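Local coordinates for galacto-N-biose/lacto-N-biose I transporter substrate-binding protein (Bifidobacterium longum, PDB 2Z8F) that binds galacto-N-biose and lacto-N-biose, is seen here with lacto-N-tetraose, and probably delivers sugars to its ABC transporter, at residues L93-T98 and V292-N297; Q127-L132 and G322-A327; Y169-Q174 and K223-N228. All blocks are in the same frame, centred on the assembly; numbering follows the deposited sequence.

Overall arrangement
Contact 2 is the core contact of the three. All its touching residues are buried, and it holds part of the sugar site. Contacts 1 and 3 lie on opposite sides of the chain's centre, their own centres about 40 Å apart, and both are partly buried. Contacts 1 and 2 touch each other and lean on the same sheet, around strands 121-126 and 290-294. Contact 3 stays apart, among helices 153-165, 207-221 and 233-240. Each contact has one backbone bridge, but the additions differ. Contact 1 adds a glutamine amide and aliphatic packing. Contact 2 adds waters and a carboxylate turned to galactose. Contact 3 adds waters and a tyrosine ring.

Contact 1. Residues L93-T98 and V292-N297; sequences LLQDVT and VAVLKN
The amide of Gln95 points its NE2 at the main chain of 292-297. Val294 CG1 lies over one face of the amide, 4.2 Å from NE2. NE2 donates to Leu295 O at 3.3 Å, and that oxygen lies 16° out of the amide plane. Ser298 O is a second, stronger acceptor for NE2, and Pro301 also touches this side chain. Gln95 CG is anti to the backbone N (chi1 -173°) and the chain runs on extended, which carries the amide past Leu295. With an alanine here, the carbonyls of Leu295 and Ser298 would probably lose this donor and Val294 CG1 its cover. The backbones bridge once, at Leu94 and Leu295. Gln95 N donates to Val294 O at 2.9 Å, and Lys296 N to Leu93 O at 2.8 Å. Beside the bridge, Leu94 CD2 lies 3.8 Å from Leu295 CD2 and also meets Ala293 CB. Val97 CG1 packs on Val294 CB at 3.8 Å. Val97 is also the N-cap of helix 98-104. Strand 290-294 lies between strands 77-81 and 121-126. Helix 301-311 touches Val294 and Val97, and helix 85-90 touches Leu94.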
ATOM      1  N   LEU A  93      18.478  -7.200  -8.935  1.00 23.93           N
ATOM      2  CA  LEU A  93      18.543  -7.622  -7.532  1.00 23.08           C
ATOM      3  C   LEU A  93      17.777  -8.917  -7.202  1.00 22.68           C
ATOM      4  O   LEU A  93      17.881  -9.431  -6.080  1.00 22.22           O
ATOM      5  CB  LEU A  93      18.063  -6.497  -6.607  1.00 23.63           C
ATOM      6  CG  LEU A  93      18.688  -5.110  -6.813  1.00 24.52           C
ATOM      7  CD1 LEU A  93      18.040  -4.154  -5.822  1.00 26.73           C
ATOM      8  CD2 LEU A  93      20.220  -5.156  -6.631  1.00 23.48           C
ATOM      9  N   LEU A  94      17.014  -9.427  -8.164  1.00 21.12           N
ATOM     10  CA  LEU A  94      16.147 -10.582  -7.919  1.00 21.10           C
ATOM     11  C   LEU A  94      16.658 -11.871  -8.540  1.00 21.61           C
ATOM     12  O   LEU A  94      17.485 -11.847  -9.456  1.00 21.68           O
ATOM     13  CB  LEU A  94      14.736 -10.299  -8.457  1.00 21.03           C
ATOM     14  CG  LEU A  94      14.116  -8.975  -7.990  1.00 20.80           C
ATOM     15  CD1 LEU A  94      12.692  -8.839  -8.465  1.00 20.39           C
ATOM     16  CD2 LEU A  94      14.165  -8.854  -6.461  1.00 19.61           C
ATOM     17  N   GLN A  95      16.129 -12.988  -8.041  1.00 21.05           N
ATOM     18  CA  GLN A  95      16.391 -14.317  -8.585  1.00 21.81           C
ATOM     19  C   GLN A  95      15.118 -14.935  -9.162  1.00 21.72           C
ATOM     20  O   GLN A  95      14.086 -14.973  -8.497  1.00 21.40           O
ATOM     21  CB  GLN A  95      16.926 -15.232  -7.479  1.00 22.28           C
ATOM     22  CG  GLN A  95      17.362 -16.560  -8.036  1.00 23.67           C
ATOM     23  CD  GLN A  95      18.065 -17.468  -7.038  1.00 24.16           C
ATOM     24  OE1 GLN A  95      18.033 -18.676  -7.202  1.00 24.56           O
ATOM     25  NE2 GLN A  95      18.712 -16.896  -6.024  1.00 25.21           N
ATOM     26  N   ASP A  96      15.197 -15.400 -10.411  1.00 22.23           N
ATOM     27  CA  ASP A  96      14.105 -16.110 -11.067  1.00 22.59           C
ATOM     28  C   ASP A  96      13.804 -17.394 -10.294  1.00 21.83           C
ATOM     29  O   ASP A  96      14.670 -18.264 -10.181  1.00 22.41           O
ATOM     30  CB  ASP A  96      14.551 -16.438 -12.504  1.00 23.11           C
ATOM     31  CG  ASP A  96      13.547 -17.277 -13.273  1.00 25.58           C
ATOM     32  OD1 ASP A  96      12.553 -17.724 -12.685  1.00 25.56           O
ATOM     33  OD2 ASP A  96      13.793 -17.521 -14.488  1.00 27.87           O
ATOM     34  N   VAL A  97      12.606 -17.478  -9.727  1.00 21.89           N
ATOM     35  CA  VAL A  97      12.172 -18.654  -8.949  1.00 21.37           C
ATOM     36  C   VAL A  97      10.902 -19.251  -9.546  1.00 21.31           C
ATOM     37  O   VAL A  97      10.063 -19.840  -8.842  1.00 21.35           O
ATOM     38  CB  VAL A  97      11.973 -18.333  -7.445  1.00 21.82           C
ATOM     39  CG1 VAL A  97      13.322 -18.149  -6.744  1.00 20.45           C
ATOM     40  CG2 VAL A  97      11.090 -17.103  -7.238  1.00 20.26           C
ATOM     41  N   THR A  98      10.733 -19.077 -10.857  1.00 21.45           N
ATOM     42  CA  THR A  98       9.542 -19.562 -11.539  1.00 22.55           C
ATOM     43  C   THR A  98       9.189 -21.021 -11.226  1.00 22.38           C
ATOM     44  O   THR A  98       8.019 -21.338 -10.960  1.00 22.69           O
ATOM     45  CB  THR A  98       9.684 -19.373 -13.067  1.00 22.09           C
ATOM     46  OG1 THR A  98       9.933 -17.988 -13.334  1.00 23.08           O
ATOM     47  CG2 THR A  98       8.407 -19.780 -13.793  1.00 24.75           C
ATOM     48  N   VAL A 292       6.983 -10.833  -1.207  1.00 16.81           N
ATOM     49  CA  VAL A 292       8.315 -11.112  -0.672  1.00 16.55           C
ATOM     50  C   VAL A 292       9.077 -11.776  -1.821  1.00 17.61           C
ATOM     51  O   VAL A 292       8.584 -12.734  -2.457  1.00 17.56           O
ATOM     52  CB  VAL A 292       8.275 -11.980   0.606  1.00 16.72           C
ATOM     53  CG1 VAL A 292       9.699 -12.272   1.088  1.00 16.79           C
ATOM     54  CG2 VAL A 292       7.493 -11.283   1.683  1.00 15.45           C
ATOM     55  N   ALA A 293      10.224 -11.208  -2.155  1.00 17.67           N
ATOM     56  CA  ALA A 293      11.011 -11.679  -3.295  1.00 17.77           C
ATOM     57  C   ALA A 293      12.250 -12.424  -2.845  1.00 19.02           C
ATOM     58  O   ALA A 293      12.774 -12.187  -1.746  1.00 18.80           O
ATOM     59  CB  ALA A 293      11.421 -10.493  -4.188  1.00 17.87           C
ATOM     60  N   VAL A 294      12.719 -13.327  -3.708  1.00 19.31           N
ATOM     61  CA  VAL A 294      13.980 -14.030  -3.490  1.00 18.98           C
ATOM     62  C   VAL A 294      15.066 -13.216  -4.181  1.00 19.93           C
ATOM     63  O   VAL A 294      14.915 -12.853  -5.357  1.00 20.07           O
ATOM     64  CB  VAL A 294      13.946 -15.480  -4.050  1.00 19.33           C
ATOM     65  CG1 VAL A 294      15.283 -16.183  -3.774  1.00 18.80           C
ATOM     66  CG2 VAL A 294      12.785 -16.266  -3.407  1.00 19.71           C
ATOM     67  N   LEU A 295      16.134 -12.898  -3.453  1.00 19.63           N
ATOM     68  CA  LEU A 295      17.164 -11.994  -3.973  1.00 20.66           C
ATOM     69  C   LEU A 295      18.231 -12.739  -4.779  1.00 21.60           C
ATOM     70  O   LEU A 295      18.371 -13.955  -4.658  1.00 20.69           O
ATOM     71  CB  LEU A 295      17.780 -11.167  -2.834  1.00 20.51           C
ATOM     72  CG  LEU A 295      16.790 -10.243  -2.112  1.00 21.57           C
ATOM     73  CD1 LEU A 295      17.513  -9.257  -1.207  1.00 22.77           C
ATOM     74  CD2 LEU A 295      15.884  -9.492  -3.129  1.00 21.82           C
ATOM     75  N   LYS A 296      18.964 -11.979  -5.592  1.00 23.50           N
ATOM     76  CA  LYS A 296      19.871 -12.490  -6.628  1.00 26.03           C
ATOM     77  C   LYS A 296      20.743 -13.695  -6.269  1.00 26.97           C
ATOM     78  O   LYS A 296      20.720 -14.711  -6.976  1.00 29.21           O
ATOM     79  CB  LYS A 296      20.745 -11.343  -7.139  1.00 25.44           C
ATOM     80  CG  LYS A 296      21.670 -11.696  -8.287  1.00 28.24           C
ATOM     81  CD  LYS A 296      22.657 -10.562  -8.520  1.00 30.65           C
ATOM     82  CE  LYS A 296      23.855 -11.037  -9.310  1.00 34.78           C
ATOM     83  NZ  LYS A 296      23.499 -11.370 -10.724  1.00 38.97           N
ATOM     84  N   ASN A 297      21.496 -13.575  -5.191  1.00 27.98           N
ATOM     85  CA  ASN A 297      22.482 -14.584  -4.845  1.00 28.70           C
ATOM     86  C   ASN A 297      22.087 -15.450  -3.639  1.00 28.54           C
ATOM     87  O   ASN A 297      22.960 -16.003  -2.949  1.00 28.13           O
ATOM     88  CB  ASN A 297      23.835 -13.922  -4.595  1.00 29.52           C
ATOM     89  CG  ASN A 297      24.351 -13.126  -5.801  1.00 30.75           C
ATOM     90  OD1 ASN A 297      24.617 -11.932  -5.683  1.00 34.25           O
ATOM     91  ND2 ASN A 297      24.511 -13.787  -6.945  1.00 31.72           N
TER

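Contact 2. Residues Q127-L132 and G322-A327; sequences QDTGPL and GLVPAA. With GAL (beta-D-galactopyranose), chain C.
Thr129 N donates to Val324 O at 2.9 Å. Ala326 N donates to Gln127 O at 3.0 Å. These two bonds bracket a single bridge between Asp128 and Pro325. Asp128 OD2 is the polar end that faces the ligand. It accepts from galactose O3 at 2.7 Å and from water 2 at 2.8 Å. Water 2 also donates to Thr129 O and accepts from Val324 N, so it ties the carboxylate to both backbones. OD1 accepts from Ser290 N, which helps to fix how the carboxylate is turned. Asp128 CG stands between its own backbone N and carbonyl carbon (chi1 66°), and this aims the group at the sugar. Water 1 joins Gln127 O to Ala327 N, and water 3 joins Thr129 OG1 to Pro325 O. Further out, aliphatic branches of 322-327 pack against the polar side chains of 127-132. One branch of Leu323, CD2, lies 3.8 Å from galactose C4 and also touches Asp128 OD2. The other, CD1, lies beside the end of Gln127, whose NE2 is bonded to Asn312 and Tyr20. Val324 CG1 meets Thr129 OG1 at 3.9 Å. Segment 127-132 leads from strand 121-126 of the mixed sheet to strand 132-137 of the three-stranded sheet. A linker between two sheets beside the bound sugar is consistent with the hinge and cleft of a periplasmic-binding-protein fold.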
ATOM      1  N   GLN A 127       2.071 -11.236  -0.972  1.00 15.86           N
ATOM      2  CA  GLN A 127       1.786 -11.301   0.467  1.00 15.77           C
ATOM      3  C   GLN A 127       0.466 -10.629   0.844  1.00 15.96           C
ATOM      4  O   GLN A 127      -0.331 -11.200   1.600  1.00 16.11           O
ATOM      5  CB  GLN A 127       2.966 -10.755   1.291  1.00 16.40           C
ATOM      6  CG  GLN A 127       2.737 -10.905   2.793  1.00 17.62           C
ATOM      7  CD  GLN A 127       3.976 -10.509   3.590  1.00 18.46           C
ATOM      8  OE1 GLN A 127       4.211  -9.309   3.831  1.00 17.30           O
ATOM      9  NE2 GLN A 127       4.794 -11.506   3.969  1.00 17.69           N
ATOM     10  N   ASP A 128       0.226  -9.420   0.320  1.00 15.41           N
ATOM     11  CA  ASP A 128      -0.977  -8.661   0.709  1.00 15.55           C
ATOM     12  C   ASP A 128      -1.423  -7.718  -0.411  1.00 15.91           C
ATOM     13  O   ASP A 128      -0.692  -7.529  -1.390  1.00 16.30           O
ATOM     14  CB  ASP A 128      -0.730  -7.850   1.994  1.00 15.96           C
ATOM     15  CG  ASP A 128       0.312  -6.744   1.805  1.00 14.84           C
ATOM     16  OD1 ASP A 128       1.423  -7.021   1.275  1.00 15.70           O
ATOM     17  OD2 ASP A 128      -0.012  -5.596   2.168  1.00 16.45           O
ATOM     18  N   THR A 129      -2.614  -7.152  -0.267  1.00 16.53           N
ATOM     19  CA  THR A 129      -3.032  -6.094  -1.195  1.00 17.48           C
ATOM     20  C   THR A 129      -3.457  -4.823  -0.462  1.00 17.24           C
ATOM     21  O   THR A 129      -3.817  -4.854   0.729  1.00 17.51           O
ATOM     22  CB  THR A 129      -4.161  -6.580  -2.130  1.00 18.04           C
ATOM     23  OG1 THR A 129      -5.316  -6.857  -1.343  1.00 19.70           O
ATOM     24  CG2 THR A 129      -3.732  -7.848  -2.884  1.00 19.51           C
ATOM     25  N   GLY A 130      -3.450  -3.705  -1.188  1.00 15.98           N
ATOM     26  CA  GLY A 130      -3.700  -2.394  -0.585  1.00 15.99           C
ATOM     27  C   GLY A 130      -4.817  -1.587  -1.213  1.00 15.85           C
ATOM     28  O   GLY A 130      -4.595  -0.454  -1.650  1.00 15.42           O
ATOM     29  N   PRO A 131      -6.039  -2.141  -1.246  1.00 15.30           N
ATOM     30  CA  PRO A 131      -7.130  -1.333  -1.800  1.00 15.58           C
ATOM     31  C   PRO A 131      -7.414  -0.120  -0.945  1.00 16.17           C
ATOM     32  O   PRO A 131      -7.334  -0.174   0.300  1.00 15.38           O
ATOM     33  CB  PRO A 131      -8.331  -2.289  -1.753  1.00 16.00           C
ATOM     34  CG  PRO A 131      -7.985  -3.244  -0.621  1.00 15.86           C
ATOM     35  CD  PRO A 131      -6.512  -3.452  -0.766  1.00 15.94           C
ATOM     36  N   LEU A 132      -7.700   0.998  -1.599  1.00 15.07           N
ATOM     37  CA  LEU A 132      -8.103   2.195  -0.877  1.00 15.09           C
ATOM     38  C   LEU A 132      -9.574   2.182  -0.477  1.00 15.89           C
ATOM     39  O   LEU A 132     -10.472   1.804  -1.259  1.00 15.59           O
ATOM     40  CB  LEU A 132      -7.750   3.455  -1.692  1.00 15.05           C
ATOM     41  CG  LEU A 132      -6.259   3.683  -1.877  1.00 14.91           C
ATOM     42  CD1 LEU A 132      -5.917   4.507  -3.141  1.00 16.38           C
ATOM     43  CD2 LEU A 132      -5.718   4.446  -0.645  1.00 16.14           C
ATOM     44  N   GLY A 322      -2.329  -6.131  10.082  1.00 17.16           N
ATOM     45  CA  GLY A 322      -3.139  -5.232   9.265  1.00 17.12           C
ATOM     46  C   GLY A 322      -3.255  -5.675   7.819  1.00 17.31           C
ATOM     47  O   GLY A 322      -3.925  -4.988   7.017  1.00 17.59           O
ATOM     48  N   LEU A 323      -2.592  -6.775   7.461  1.00 16.99           N
ATOM     49  CA  LEU A 323      -2.552  -7.194   6.051  1.00 17.03           C
ATOM     50  C   LEU A 323      -3.881  -7.710   5.568  1.00 17.66           C
ATOM     51  O   LEU A 323      -4.632  -8.361   6.313  1.00 17.69           O
ATOM     52  CB  LEU A 323      -1.486  -8.264   5.814  1.00 17.09           C
ATOM     53  CG  LEU A 323      -0.085  -7.856   6.281  1.00 16.53           C
ATOM     54  CD1 LEU A 323       0.909  -8.907   5.860  1.00 18.24           C
ATOM     55  CD2 LEU A 323       0.313  -6.434   5.824  1.00 15.76           C
ATOM     56  N   VAL A 324      -4.171  -7.410   4.303  1.00 17.55           N
ATOM     57  CA  VAL A 324      -5.273  -8.045   3.582  1.00 17.38           C
ATOM     58  C   VAL A 324      -4.592  -9.112   2.718  1.00 17.05           C
ATOM     59  O   VAL A 324      -4.032  -8.806   1.659  1.00 16.06           O
ATOM     60  CB  VAL A 324      -6.062  -7.047   2.688  1.00 17.65           C
ATOM     61  CG1 VAL A 324      -7.246  -7.760   1.978  1.00 17.43           C
ATOM     62  CG2 VAL A 324      -6.539  -5.863   3.522  1.00 17.16           C
ATOM     63  N   PRO A 325      -4.542 -10.360   3.207  1.00 16.83           N
ATOM     64  CA  PRO A 325      -3.685 -11.355   2.552  1.00 16.47           C
ATOM     65  C   PRO A 325      -4.000 -11.667   1.104  1.00 16.80           C
ATOM     66  O   PRO A 325      -5.173 -11.643   0.719  1.00 18.57           O
ATOM     67  CB  PRO A 325      -3.858 -12.595   3.440  1.00 17.46           C
ATOM     68  CG  PRO A 325      -4.191 -11.978   4.795  1.00 17.91           C
ATOM     69  CD  PRO A 325      -5.140 -10.898   4.452  1.00 16.88           C
ATOM     70  N   ALA A 326      -2.947 -11.933   0.338  1.00 16.70           N
ATOM     71  CA  ALA A 326      -3.090 -12.466  -1.045  1.00 16.91           C
ATOM     72  C   ALA A 326      -3.520 -13.939  -1.035  1.00 18.29           C
ATOM     73  O   ALA A 326      -4.041 -14.470  -2.034  1.00 18.39           O
ATOM     74  CB  ALA A 326      -1.787 -12.279  -1.811  1.00 17.71           C
ATOM     75  N   ALA A 327      -3.277 -14.617   0.078  1.00 17.90           N
ATOM     76  CA  ALA A 327      -3.601 -16.051   0.182  1.00 18.61           C
ATOM     77  C   ALA A 327      -5.078 -16.298   0.017  1.00 19.01           C
ATOM     78  O   ALA A 327      -5.896 -15.512   0.486  1.00 19.70           O
ATOM     79  CB  ALA A 327      -3.139 -16.589   1.531  1.00 18.57           C
TER
HETATM   80  C1  GAL C   4       2.853  -0.796   3.613  1.00 14.68           C
HETATM   81  C2  GAL C   4       2.951  -1.851   2.516  1.00 16.01           C
HETATM   82  C3  GAL C   4       1.927  -2.941   2.784  1.00 15.43           C
HETATM   83  C4  GAL C   4       2.109  -3.510   4.205  1.00 16.11           C
HETATM   84  C5  GAL C   4       2.041  -2.383   5.240  1.00 15.38           C
HETATM   85  C6  GAL C   4       2.345  -2.860   6.659  1.00 15.13           C
HETATM   86  O2  GAL C   4       2.647  -1.239   1.271  1.00 17.22           O
HETATM   87  O3  GAL C   4       2.089  -3.930   1.804  1.00 15.59           O
HETATM   88  O4  GAL C   4       3.347  -4.167   4.210  1.00 15.61           O
HETATM   89  O5  GAL C   4       3.003  -1.383   4.919  1.00 15.28           O
HETATM   90  O6  GAL C   4       1.963  -1.857   7.579  1.00 16.87           O
HETATM   91  O   HOH W   1      -1.062 -13.830   1.810  1.00 19.43           O
HETATM   92  O   HOH W   2      -2.634  -5.338   3.008  1.00 16.82           O
HETATM   93  O   HOH W   3      -6.028  -9.562  -0.939  1.00 22.36           O

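Contact 3. Residues Y169-Q174 and K223-N228; sequences YIMSYQ and KAATTN
Thr226 is gripped by segment 169-174 through both its N and its O, and this is the tight part. Its N donates to Met171 O at 3.1 Å, and its O accepts from Tyr173 N at 2.8 Å. Ser172 pairs with Thr226 in one parallel bridge. Thr226 OG1 stands between its backbone N and carbonyl carbon (chi1 68°), 3.2 Å from Ser172 CB. In this rotamer CG2 is turned to Tyr169 and comes within 3.8 Å of its CB. The Tyr169 ring has Lys223 O at its edge, 3.7 Å from CE1. Water 5 accepts from Thr226 OG1 at 2.7 Å and donates to Tyr173 O and Asn228 O. Water 4 links Ile170 N to Ala224 O. Ala225 CB meets the CB atoms of Met171 and Tyr173 more loosely. The solvent side is polar. Lys223 is exposed, and its NZ turns back to Leu220 O. Thr227 and Asn228 are partly exposed. The contact thus joins the loop after helix 153-165 to the loop after helix 207-221. It is held by two main-chain bonds, two bridging waters and modest apolar packing, with no salt bridge across it.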
ATOM      1  N   TYR A 169     -12.904  17.749  10.061  1.00 21.60           N
ATOM      2  CA  TYR A 169     -12.419  17.494   8.689  1.00 21.44           C
ATOM      3  C   TYR A 169     -12.800  16.088   8.279  1.00 20.07           C
ATOM      4  O   TYR A 169     -12.498  15.137   8.990  1.00 19.59           O
ATOM      5  CB  TYR A 169     -10.899  17.764   8.595  1.00 22.54           C
ATOM      6  CG  TYR A 169     -10.617  19.169   9.095  1.00 24.13           C
ATOM      7  CD1 TYR A 169     -10.867  20.284   8.292  1.00 26.94           C
ATOM      8  CD2 TYR A 169     -10.226  19.388  10.423  1.00 27.55           C
ATOM      9  CE1 TYR A 169     -10.680  21.599   8.783  1.00 29.18           C
ATOM     10  CE2 TYR A 169     -10.043  20.704  10.929  1.00 30.00           C
ATOM     11  CZ  TYR A 169     -10.275  21.796  10.100  1.00 30.29           C
ATOM     12  OH  TYR A 169     -10.087  23.090  10.573  1.00 31.84           O
ATOM     13  N   ILE A 170     -13.513  15.972   7.149  1.00 18.69           N
ATOM     14  CA  ILE A 170     -13.904  14.669   6.645  1.00 18.59           C
ATOM     15  C   ILE A 170     -12.947  14.155   5.539  1.00 18.27           C
ATOM     16  O   ILE A 170     -13.226  13.137   4.904  1.00 18.66           O
ATOM     17  CB  ILE A 170     -15.376  14.624   6.168  1.00 18.56           C
ATOM     18  CG1 ILE A 170     -15.617  15.526   4.951  1.00 18.36           C
ATOM     19  CG2 ILE A 170     -16.329  14.998   7.344  1.00 18.27           C
ATOM     20  CD1 ILE A 170     -17.020  15.291   4.248  1.00 18.55           C
ATOM     21  N   MET A 171     -11.844  14.875   5.322  1.00 17.65           N
ATOM     22  CA  MET A 171     -10.785  14.413   4.438  1.00 18.30           C
ATOM     23  C   MET A 171      -9.422  14.832   4.980  1.00 18.34           C
ATOM     24  O   MET A 171      -9.292  15.858   5.666  1.00 19.05           O
ATOM     25  CB  MET A 171     -11.017  14.954   3.005  1.00 18.25           C
ATOM     26  CG  MET A 171     -10.122  14.356   1.904  1.00 20.35           C
ATOM     27  SD  MET A 171     -10.006  12.551   1.876  1.00 20.10           S
ATOM     28  CE  MET A 171     -11.678  12.122   1.514  1.00 19.74           C
ATOM     29  N   SER A 172      -8.425  14.004   4.716  1.00 18.08           N
ATOM     30  CA  SER A 172      -7.034  14.416   4.867  1.00 18.80           C
ATOM     31  C   SER A 172      -6.339  14.489   3.515  1.00 18.88           C
ATOM     32  O   SER A 172      -6.668  13.733   2.584  1.00 19.73           O
ATOM     33  CB  SER A 172      -6.271  13.498   5.812  1.00 19.45           C
ATOM     34  OG  SER A 172      -5.989  12.239   5.199  1.00 20.53           O
ATOM     35  N   TYR A 173      -5.438  15.453   3.392  1.00 18.37           N
ATOM     36  CA  TYR A 173      -4.511  15.544   2.277  1.00 18.15           C
ATOM     37  C   TYR A 173      -3.147  15.186   2.843  1.00 18.67           C
ATOM     38  O   TYR A 173      -2.666  15.888   3.742  1.00 18.96           O
ATOM     39  CB  TYR A 173      -4.504  16.981   1.756  1.00 18.79           C
ATOM     40  CG  TYR A 173      -3.539  17.268   0.639  1.00 18.23           C
ATOM     41  CD1 TYR A 173      -3.820  16.865  -0.664  1.00 19.69           C
ATOM     42  CD2 TYR A 173      -2.357  17.991   0.864  1.00 19.50           C
ATOM     43  CE1 TYR A 173      -2.938  17.152  -1.705  1.00 18.18           C
ATOM     44  CE2 TYR A 173      -1.477  18.300  -0.183  1.00 18.71           C
ATOM     45  CZ  TYR A 173      -1.779  17.872  -1.473  1.00 19.77           C
ATOM     46  OH  TYR A 173      -0.933  18.159  -2.537  1.00 17.81           O
ATOM     47  N   GLN A 174      -2.539  14.126   2.311  1.00 18.16           N
ATOM     48  CA  GLN A 174      -1.331  13.549   2.886  1.00 18.76           C
ATOM     49  C   GLN A 174      -0.162  13.734   1.919  1.00 19.11           C
ATOM     50  O   GLN A 174       0.128  12.854   1.085  1.00 18.45           O
ATOM     51  CB  GLN A 174      -1.570  12.065   3.200  1.00 18.18           C
ATOM     52  CG  GLN A 174      -2.662  11.854   4.234  1.00 18.05           C
ATOM     53  CD  GLN A 174      -2.998  10.411   4.463  1.00 15.76           C
ATOM     54  OE1 GLN A 174      -2.224   9.526   4.115  1.00 17.94           O
ATOM     55  NE2 GLN A 174      -4.159  10.162   5.056  1.00 20.05           N
ATOM     56  N   LYS A 223     -10.055  25.094   2.610  1.00 24.73           N
ATOM     57  CA  LYS A 223      -9.478  24.806   3.920  1.00 25.53           C
ATOM     58  C   LYS A 223     -10.309  23.746   4.633  1.00 25.31           C
ATOM     59  O   LYS A 223     -10.642  23.869   5.832  1.00 26.09           O
ATOM     60  CB  LYS A 223      -9.363  26.105   4.748  1.00 26.34           C
ATOM     61  CG  LYS A 223      -8.103  26.891   4.481  1.00 30.23           C
ATOM     62  CD  LYS A 223      -8.040  27.455   3.084  1.00 36.01           C
ATOM     63  CE  LYS A 223      -6.582  27.588   2.633  1.00 38.69           C
ATOM     64  NZ  LYS A 223      -6.501  27.814   1.167  1.00 40.61           N
ATOM     65  N   ALA A 224     -10.642  22.693   3.875  1.00 24.14           N
ATOM     66  CA  ALA A 224     -11.583  21.651   4.304  1.00 23.40           C
ATOM     67  C   ALA A 224     -10.965  20.250   4.294  1.00 22.19           C
ATOM     68  O   ALA A 224     -11.672  19.240   4.333  1.00 22.57           O
ATOM     69  CB  ALA A 224     -12.863  21.703   3.430  1.00 22.48           C
ATOM     70  N   ALA A 225      -9.640  20.185   4.233  1.00 21.64           N
ATOM     71  CA  ALA A 225      -8.931  18.932   4.468  1.00 20.26           C
ATOM     72  C   ALA A 225      -7.736  19.223   5.360  1.00 20.29           C
ATOM     73  O   ALA A 225      -7.102  20.288   5.220  1.00 20.69           O
ATOM     74  CB  ALA A 225      -8.466  18.332   3.160  1.00 19.83           C
ATOM     75  N   THR A 226      -7.409  18.295   6.252  1.00 20.02           N
ATOM     76  CA  THR A 226      -6.156  18.431   6.990  1.00 20.33           C
ATOM     77  C   THR A 226      -4.953  18.326   6.033  1.00 21.17           C
ATOM     78  O   THR A 226      -5.019  17.674   4.965  1.00 20.07           O
ATOM     79  CB  THR A 226      -6.001  17.388   8.137  1.00 20.49           C
ATOM     80  OG1 THR A 226      -5.848  16.076   7.586  1.00 19.60           O
ATOM     81  CG2 THR A 226      -7.190  17.387   9.065  1.00 20.94           C
ATOM     82  N   THR A 227      -3.848  18.967   6.406  1.00 21.23           N
ATOM     83  CA  THR A 227      -2.630  18.916   5.597  1.00 21.32           C
ATOM     84  C   THR A 227      -1.418  18.318   6.333  1.00 21.89           C
ATOM     85  O   THR A 227      -0.287  18.402   5.839  1.00 22.35           O
ATOM     86  CB  THR A 227      -2.254  20.314   5.077  1.00 22.22           C
ATOM     87  OG1 THR A 227      -2.092  21.210   6.184  1.00 23.40           O
ATOM     88  CG2 THR A 227      -3.335  20.833   4.133  1.00 22.02           C
ATOM     89  N   ASN A 228      -1.661  17.712   7.495  1.00 22.15           N
ATOM     90  CA  ASN A 228      -0.587  17.080   8.266  1.00 22.02           C
ATOM     91  C   ASN A 228      -0.038  15.872   7.510  1.00 22.88           C
ATOM     92  O   ASN A 228      -0.821  15.113   6.934  1.00 22.65           O
ATOM     93  CB  ASN A 228      -1.089  16.629   9.639  1.00 22.92           C
ATOM     94  CG  ASN A 228      -1.758  17.743  10.421  1.00 24.00           C
ATOM     95  OD1 ASN A 228      -2.929  17.626  10.789  1.00 27.60           O
ATOM     96  ND2 ASN A 228      -1.024  18.840  10.664  1.00 24.07           N
TER
HETATM   97  O   HOH W   4     -13.899  18.643   5.829  1.00 19.54           O
HETATM   98  O   HOH W   5      -3.463  15.485   6.382  1.00 19.74           O